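Local coordinates for protein putative enoyl-CoA hydratase/isomerase (Bordetella parapertussis, PDB 3ISA) that probably acts on acyl-CoA thioesters as a hydratase or isomerase of the crotonase superfamily, though its substrate is not established, at residues 84-96 against 213-225. Numbering follows the deposited sequence. Where two conformers were deposited one is given.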
loop_
_atom_site.group_PDB
_atom_site.type_symbol
_atom_site.label_atom_id
_atom_site.label_comp_id
_atom_site.label_asym_id
_atom_site.label_seq_id
_atom_site.Cartn_x
_atom_site.Cartn_y
_atom_site.Cartn_z
ATOM N N MET D 84 14.583 -12.436 -21.138
ATOM C CA MET D 84 13.572 -12.679 -20.104
ATOM C C MET D 84 12.864 -11.394 -19.642
ATOM O O MET D 84 11.652 -11.377 -19.458
ATOM C CB MET D 84 14.203 -13.431 -18.925
ATOM C CG MET D 84 14.426 -14.930 -19.192
ATOM S SD MET D 84 12.952 -15.906 -19.587
ATOM C CE MET D 84 13.765 -17.513 -19.511
ATOM N N VAL D 85 13.630 -10.310 -19.475
ATOM C CA VAL D 85 13.064 -9.010 -19.134
ATOM C C VAL D 85 12.094 -8.517 -20.197
ATOM O O VAL D 85 10.988 -8.088 -19.864
ATOM C CB VAL D 85 14.193 -7.967 -18.827
ATOM C CG1 VAL D 85 13.625 -6.556 -18.785
ATOM C CG2 VAL D 85 14.859 -8.338 -17.488
ATOM N N ARG D 86 12.486 -8.640 -21.470
ATOM C CA ARG D 86 11.614 -8.245 -22.570
ATOM C C ARG D 86 10.338 -9.109 -22.625
ATOM O O ARG D 86 9.261 -8.596 -22.902
ATOM C CB ARG D 86 12.383 -8.212 -23.904
ATOM C CG ARG D 86 13.541 -7.159 -23.967
ATOM C CD ARG D 86 13.051 -5.714 -23.820
ATOM N NE ARG D 86 12.424 -5.243 -25.062
ATOM C CZ ARG D 86 11.685 -4.138 -25.166
ATOM N NH1 ARG D 86 11.459 -3.389 -24.091
ATOM N NH2 ARG D 86 11.174 -3.781 -26.342
ATOM N N ILE D 87 10.466 -10.408 -22.356
ATOM C CA ILE D 87 9.291 -11.280 -22.206
ATOM C C ILE D 87 8.364 -10.746 -21.102
ATOM O O ILE D 87 7.174 -10.555 -21.335
ATOM C CB ILE D 87 9.690 -12.772 -21.982
ATOM C CG1 ILE D 87 10.219 -13.373 -23.295
ATOM C CG2 ILE D 87 8.492 -13.596 -21.497
ATOM C CD1 ILE D 87 10.956 -14.713 -23.139
ATOM N N GLU D 88 8.902 -10.461 -19.916
ATOM C CA GLU D 88 8.042 -9.932 -18.834
ATOM C C GLU D 88 7.421 -8.576 -19.194
ATOM O O GLU D 88 6.268 -8.322 -18.860
ATOM C CB GLU D 88 8.791 -9.865 -17.494
ATOM C CG GLU D 88 7.976 -9.322 -16.274
ATOM C CD GLU D 88 6.707 -10.143 -15.924
ATOM O OE1 GLU D 88 6.458 -11.217 -16.514
ATOM O OE2 GLU D 88 5.942 -9.699 -15.044
ATOM N N MET D 89 8.176 -7.721 -19.895
ATOM C CA MET D 89 7.640 -6.447 -20.340
ATOM C C MET D 89 6.452 -6.675 -21.313
ATOM O O MET D 89 5.405 -6.030 -21.196
ATOM C CB MET D 89 8.745 -5.542 -20.903
ATOM C CG MET D 89 9.717 -4.993 -19.802
ATOM S SD MET D 89 11.148 -4.037 -20.419
ATOM C CE MET D 89 10.347 -2.495 -20.781
ATOM N N LEU D 90 6.606 -7.640 -22.214
ATOM C CA LEU D 90 5.535 -8.047 -23.111
ATOM C C LEU D 90 4.306 -8.557 -22.343
ATOM O O LEU D 90 3.176 -8.123 -22.623
ATOM C CB LEU D 90 6.021 -9.125 -24.090
ATOM C CG LEU D 90 4.909 -9.766 -24.943
ATOM C CD1 LEU D 90 4.195 -8.753 -25.881
ATOM C CD2 LEU D 90 5.428 -10.995 -25.707
ATOM N N LEU D 91 4.530 -9.443 -21.375
ATOM C CA LEU D 91 3.425 -10.034 -20.600
ATOM C C LEU D 91 2.631 -8.948 -19.851
ATOM O O LEU D 91 1.403 -8.976 -19.790
ATOM C CB LEU D 91 3.972 -11.103 -19.639
ATOM C CG LEU D 91 4.680 -12.279 -20.313
ATOM C CD1 LEU D 91 5.305 -13.202 -19.274
ATOM C CD2 LEU D 91 3.702 -13.025 -21.221
ATOM N N GLN D 92 3.351 -7.965 -19.319
ATOM C CA GLN D 92 2.705 -6.881 -18.604
ATOM C C GLN D 92 1.875 -5.989 -19.539
ATOM O O GLN D 92 0.791 -5.531 -19.163
ATOM C CB GLN D 92 3.753 -6.096 -17.799
ATOM C CG GLN D 92 4.298 -6.939 -16.623
ATOM C CD GLN D 92 5.225 -6.165 -15.708
ATOM O OE1 GLN D 92 5.371 -4.938 -15.829
ATOM N NE2 GLN D 92 5.845 -6.874 -14.770
ATOM N N ARG D 93 2.373 -5.760 -20.756
ATOM C CA ARG D 93 1.643 -4.998 -21.765
ATOM C C ARG D 93 0.349 -5.713 -22.159
ATOM O O ARG D 93 -0.696 -5.085 -22.253
ATOM C CB ARG D 93 2.507 -4.800 -23.009
ATOM C CG ARG D 93 3.413 -3.593 -22.938
ATOM C CD ARG D 93 4.649 -3.886 -23.736
ATOM N NE ARG D 93 5.165 -2.745 -24.485
ATOM C CZ ARG D 93 6.164 -1.973 -24.083
ATOM N NH1 ARG D 93 6.577 -0.987 -24.858
ATOM N NH2 ARG D 93 6.755 -2.187 -22.914
ATOM N N VAL D 94 0.432 -7.024 -22.353
ATOM C CA VAL D 94 -0.757 -7.833 -22.682
ATOM C C VAL D 94 -1.735 -7.871 -21.485
ATOM O O VAL D 94 -2.943 -7.591 -21.650
ATOM C CB VAL D 94 -0.365 -9.246 -23.159
ATOM C CG1 VAL D 94 -1.627 -10.102 -23.459
ATOM C CG2 VAL D 94 0.555 -9.152 -24.388
ATOM N N ALA D 95 -1.206 -8.163 -20.293
ATOM C CA ALA D 95 -2.027 -8.245 -19.060
ATOM C C ALA D 95 -2.790 -6.964 -18.741
ATOM O O ALA D 95 -3.968 -7.019 -18.358
ATOM C CB ALA D 95 -1.194 -8.670 -17.870
ATOM N N GLY D 96 -2.116 -5.827 -18.903
ATOM C CA GLY D 96 -2.692 -4.507 -18.615
ATOM C C GLY D 96 -3.305 -3.815 -19.832
ATOM O O GLY D 96 -3.512 -2.604 -19.819
ATOM N N ARG D 213 -8.119 -4.740 -12.641
ATOM C CA ARG D 213 -6.833 -5.442 -12.561
ATOM C C ARG D 213 -6.103 -5.247 -11.228
ATOM O O ARG D 213 -6.042 -4.127 -10.716
ATOM C CB ARG D 213 -5.938 -4.991 -13.726
ATOM C CG ARG D 213 -4.589 -5.676 -13.803
ATOM C CD ARG D 213 -3.891 -5.362 -15.109
ATOM N NE ARG D 213 -2.644 -6.111 -15.222
ATOM C CZ ARG D 213 -1.429 -5.570 -15.192
ATOM N NH1 ARG D 213 -1.279 -4.254 -15.072
ATOM N NH2 ARG D 213 -0.362 -6.352 -15.295
ATOM N N ASP D 214 -5.542 -6.346 -10.697
ATOM C CA ASP D 214 -4.611 -6.316 -9.559
ATOM C C ASP D 214 -3.220 -5.990 -10.124
ATOM O O ASP D 214 -2.545 -6.872 -10.665
ATOM C CB ASP D 214 -4.591 -7.692 -8.857
ATOM C CG ASP D 214 -3.844 -7.674 -7.524
ATOM O OD1 ASP D 214 -3.319 -6.608 -7.134
ATOM O OD2 ASP D 214 -3.798 -8.739 -6.861
ATOM N N ASP D 215 -2.795 -4.739 -10.006
ATOM C CA ASP D 215 -1.519 -4.333 -10.568
ATOM C C ASP D 215 -0.375 -4.589 -9.570
ATOM O O ASP D 215 -0.237 -3.875 -8.579
ATOM C CB ASP D 215 -1.591 -2.860 -11.000
ATOM C CG ASP D 215 -0.255 -2.297 -11.462
ATOM O OD1 ASP D 215 0.694 -3.070 -11.710
ATOM O OD2 ASP D 215 -0.154 -1.055 -11.579
ATOM N N HIS D 216 0.428 -5.615 -9.842
ATOM C CA HIS D 216 1.709 -5.814 -9.138
ATOM C C HIS D 216 2.867 -5.918 -10.143
ATOM O O HIS D 216 3.770 -6.748 -9.981
ATOM C CB HIS D 216 1.651 -7.022 -8.178
ATOM C CG HIS D 216 0.810 -8.148 -8.687
ATOM N ND1 HIS D 216 1.214 -8.968 -9.718
ATOM C CD2 HIS D 216 -0.427 -8.567 -8.336
ATOM C CE1 HIS D 216 0.260 -9.842 -9.983
ATOM N NE2 HIS D 216 -0.743 -9.626 -9.153
ATOM N N ASP D 217 2.836 -5.049 -11.162
ATOM C CA ASP D 217 3.815 -5.049 -12.262
ATOM C C ASP D 217 5.268 -4.870 -11.769
ATOM O O ASP D 217 6.162 -5.600 -12.187
ATOM C CB ASP D 217 3.470 -3.979 -13.323
ATOM C CG ASP D 217 2.277 -4.372 -14.214
ATOM O OD1 ASP D 217 1.866 -5.549 -14.222
ATOM O OD2 ASP D 217 1.763 -3.495 -14.943
ATOM N N ASP D 218 5.487 -3.900 -10.880
ATOM C CA ASP D 218 6.841 -3.641 -10.386
ATOM C C ASP D 218 7.387 -4.803 -9.572
ATOM O O ASP D 218 8.512 -5.233 -9.799
ATOM C CB ASP D 218 6.891 -2.346 -9.587
ATOM C CG ASP D 218 6.872 -1.113 -10.474
ATOM O OD1 ASP D 218 6.813 -1.256 -11.709
ATOM O OD2 ASP D 218 6.914 0.008 -9.932
ATOM N N ALA D 219 6.570 -5.337 -8.672
ATOM C CA ALA D 219 6.941 -6.540 -7.928
ATOM C C ALA D 219 7.265 -7.707 -8.859
ATOM O O ALA D 219 8.256 -8.407 -8.639
ATOM C CB ALA D 219 5.842 -6.917 -6.928
ATOM N N ASP D 220 6.424 -7.915 -9.882
ATOM C CA ASP D 220 6.649 -8.970 -10.879
ATOM C C ASP D 220 7.958 -8.824 -11.683
ATOM O O ASP D 220 8.719 -9.789 -11.840
ATOM C CB ASP D 220 5.451 -9.052 -11.814
ATOM C CG ASP D 220 4.237 -9.628 -11.119
ATOM O OD1 ASP D 220 4.392 -10.121 -9.976
ATOM O OD2 ASP D 220 3.141 -9.584 -11.701
ATOM N N LEU D 221 8.214 -7.619 -12.179
ATOM C CA LEU D 221 9.433 -7.371 -12.925
ATOM C C LEU D 221 10.675 -7.480 -12.026
ATOM O O LEU D 221 11.682 -8.068 -12.445
ATOM C CB LEU D 221 9.381 -6.033 -13.684
ATOM C CG LEU D 221 10.591 -5.844 -14.616
ATOM C CD1 LEU D 221 10.751 -6.969 -15.660
ATOM C CD2 LEU D 221 10.534 -4.503 -15.312
ATOM N N ALA D 222 10.603 -6.940 -10.797
ATOM C CA ALA D 222 11.714 -7.085 -9.847
ATOM C C ALA D 222 12.042 -8.556 -9.569
ATOM O O ALA D 222 13.208 -8.951 -9.666
ATOM C CB ALA D 222 11.436 -6.348 -8.543
ATOM N N ALA D 223 11.011 -9.353 -9.283
ATOM C CA ALA D 223 11.173 -10.789 -8.999
ATOM C C ALA D 223 11.793 -11.528 -10.191
ATOM O O ALA D 223 12.708 -12.351 -10.007
ATOM C CB ALA D 223 9.839 -11.426 -8.597
ATOM N N LEU D 224 11.317 -11.223 -11.400
ATOM C CA LEU D 224 11.900 -11.795 -12.628
ATOM C C LEU D 224 13.387 -11.434 -12.762
ATOM O O LEU D 224 14.242 -12.314 -12.964
ATOM C CB LEU D 224 11.108 -11.371 -13.884
ATOM C CG LEU D 224 11.523 -11.891 -15.283
ATOM C CD1 LEU D 224 12.684 -11.074 -15.930
ATOM C CD2 LEU D 224 11.889 -13.384 -15.244
ATOM N N ALA D 225 13.677 -10.132 -12.669
ATOM C CA ALA D 225 15.017 -9.601 -12.845
ATOM C C ALA D 225 15.996 -10.257 -11.877
ATOM O O ALA D 225 17.028 -10.758 -12.316
ATOM C CB ALA D 225 15.024 -8.048 -12.683
HETATM O O HOH W 1 0.658 -3.613 -17.236
#
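Gln92 reaches from helix 84-95 to the first turn of helix 217-225, where NE2 donates to Asp217 O at 2.9 Å, a bent bond (132°). That oxygen also accepts from Leu221 N. The second N-H of Gln92 NE2 runs straighter to Glu88 OE2 at 2.8 Å, meeting that oxygen on its anti side, so two bonds fix the amide's rotation. OE1 serves Arg226 of a second subunit. With CG anti to the carbonyl carbon and the chain extended beyond it, the Gln92 amide lies over the Asp217 carboxylate, the planes stacked 10° apart.

In one conformer Arg213 grips that carboxylate end-on, NH2 to Asp217 OD1 at 2.6 Å and NH1 to OD2, while Gly96 N sits over the guanidinium face. A water donates to Gln92 O and Asp217 OD2. Glu88 OE2 lies 4.4 Å from Asp220 OD2, a repulsion probably offset by Arg146 on Glu88 and Arg145 on Asp220.

Apolar packing starts mid-contact, where Leu221 CD1 rests 3.7 Å from Glu88 CG, and ends with one conformer of Leu224, CD1 3.8 Å from Val85 CG2.

Nearly antiparallel (162°), the axes of 84-95 and 217-225 come within 9.9 Å, joining the crotonase-fold core to its C-terminal helices beside a subunit interface.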